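Local coordinates for Fe-S binding reductase, putative (Thermus thermophilus, PDB 2D4P), which is of unknown function but belongs to the GNAT acetyltransferase superfamily and may transfer an acyl group, at residues 70-73 and 74-77. Residues are numbered along the deposited sequence; the frame is centred on the assembly and turned at random.
Sequences GRSV and EALR
Ser72 O accepts from Leu76 N (3.1 Å) and Val73 O from Arg77 N (2.8 Å), two i to i+4 bonds that begin the helical backbone pattern just after the chain has left an extended Gly70. The side chain of Ser72 works at the same end: OG takes the N-H of Ala75 at 3.0 Å, with an N-H...O angle of 163°. With chi1 at 68°, OG lies between its own backbone N and carbonyl carbon, which points it at the N-H three residues on, the side-chain bond of a classical N-cap. A water 2.7 Å from Ser72 OG also reaches Glu74 OE1 by a weak bond. A valine in place of Ser72 would probably leave the Ala75 N-H without its side-chain acceptor and deprive the water of a partner. The cap closes the passage from strand 61-70 into helix 73-89; this helix then leads to strand 94-97, parallel to the first, giving a beta-alpha-beta crossover as in the GNAT fold. One turn on from the cap, the Leu76 side chain points toward the loop, its CD2 lying 3.6 Å from Gly70 N, while CG packs 3.4 Å from Ser72 O. Val73 and Arg77, one turn apart, meet through aliphatic carbon: Val73 CG1, anti to its own N (chi1 169°), comes 3.8 Å from Arg77 CD, and the two side chains cross obliquely. Beyond that methylene, Arg77 NE forms a salt bridge with Glu113, while Val73, Leu76 and Arg77 all touch helix 104-112. The Arg71 side chain sets off away from the helix start, and its NH2 makes a salt bridge with Glu45, the first residue of strand 45-56.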
loop_
_atom_site.group_PDB
_atom_site.type_symbol
_atom_site.label_atom_id
_atom_site.label_comp_id
_atom_site.label_asym_id
_atom_site.label_seq_id
_atom_site.Cartn_x
_atom_site.Cartn_y
_atom_site.Cartn_z
ATOM N N GLY A 70 4.134 -6.018 -5.160
ATOM C CA GLY A 70 4.270 -5.712 -6.573
ATOM C C GLY A 70 5.340 -6.511 -7.295
ATOM O O GLY A 70 6.385 -6.822 -6.733
ATOM N N ARG A 71 5.058 -6.812 -8.557
ATOM C CA ARG A 71 5.892 -7.686 -9.368
ATOM C C ARG A 71 7.011 -6.960 -10.102
ATOM O O ARG A 71 7.878 -7.605 -10.741
ATOM C CB ARG A 71 5.008 -8.398 -10.361
ATOM C CG ARG A 71 4.225 -9.521 -9.742
ATOM C CD ARG A 71 4.028 -10.681 -10.703
ATOM N NE ARG A 71 2.624 -11.051 -10.780
ATOM C CZ ARG A 71 2.078 -11.754 -11.764
ATOM N NH1 ARG A 71 2.825 -12.200 -12.779
ATOM N NH2 ARG A 71 0.774 -12.020 -11.714
ATOM N N SER A 72 6.997 -5.633 -10.026
ATOM C CA SER A 72 8.005 -4.813 -10.664
ATOM C C SER A 72 8.106 -3.459 -9.981
ATOM O O SER A 72 7.178 -3.026 -9.316
ATOM C CB SER A 72 7.645 -4.614 -12.137
ATOM O OG SER A 72 6.475 -3.819 -12.281
ATOM N N VAL A 73 9.226 -2.786 -10.183
ATOM C CA VAL A 73 9.347 -1.386 -9.762
ATOM C C VAL A 73 8.206 -0.531 -10.337
ATOM O O VAL A 73 7.600 0.271 -9.615
ATOM C CB VAL A 73 10.708 -0.801 -10.116
ATOM C CG1 VAL A 73 10.721 0.717 -9.914
ATOM C CG2 VAL A 73 11.809 -1.473 -9.295
ATOM N N GLU A 74 7.887 -0.738 -11.612
ATOM C CA GLU A 74 6.815 -0.003 -12.246
ATOM C C GLU A 74 5.488 -0.169 -11.483
ATOM O O GLU A 74 4.800 0.808 -11.222
ATOM C CB GLU A 74 6.669 -0.398 -13.730
ATOM C CG GLU A 74 5.574 0.370 -14.439
ATOM C CD GLU A 74 5.286 -0.093 -15.854
ATOM O OE1 GLU A 74 5.958 -1.028 -16.333
ATOM O OE2 GLU A 74 4.354 0.482 -16.480
ATOM N N ALA A 75 5.125 -1.395 -11.121
ATOM C CA ALA A 75 3.884 -1.625 -10.376
ATOM C C ALA A 75 3.935 -0.914 -9.007
ATOM O O ALA A 75 2.993 -0.234 -8.581
ATOM C CB ALA A 75 3.644 -3.102 -10.216
ATOM N N LEU A 76 5.050 -1.054 -8.319
ATOM C CA LEU A 76 5.189 -0.470 -6.989
ATOM C C LEU A 76 5.105 1.049 -7.050
ATOM O O LEU A 76 4.449 1.670 -6.220
ATOM C CB LEU A 76 6.507 -0.929 -6.364
ATOM C CG LEU A 76 6.536 -2.414 -6.003
ATOM C CD1 LEU A 76 7.997 -2.836 -5.649
ATOM C CD2 LEU A 76 5.586 -2.759 -4.874
ATOM N N ARG A 77 5.792 1.641 -8.023
ATOM C CA ARG A 77 5.759 3.098 -8.187
ATOM C C ARG A 77 4.352 3.623 -8.443
ATOM O O ARG A 77 3.936 4.619 -7.851
ATOM C CB ARG A 77 6.677 3.559 -9.312
ATOM C CG ARG A 77 8.138 3.516 -8.994
ATOM C CD ARG A 77 8.974 4.123 -10.108
ATOM N NE ARG A 77 8.679 5.546 -10.284
ATOM C CZ ARG A 77 9.211 6.306 -11.236
ATOM N NH1 ARG A 77 10.078 5.810 -12.104
ATOM N NH2 ARG A 77 8.876 7.579 -11.325
HETATM O O HOH W 1 6.236 -4.135 -14.973
#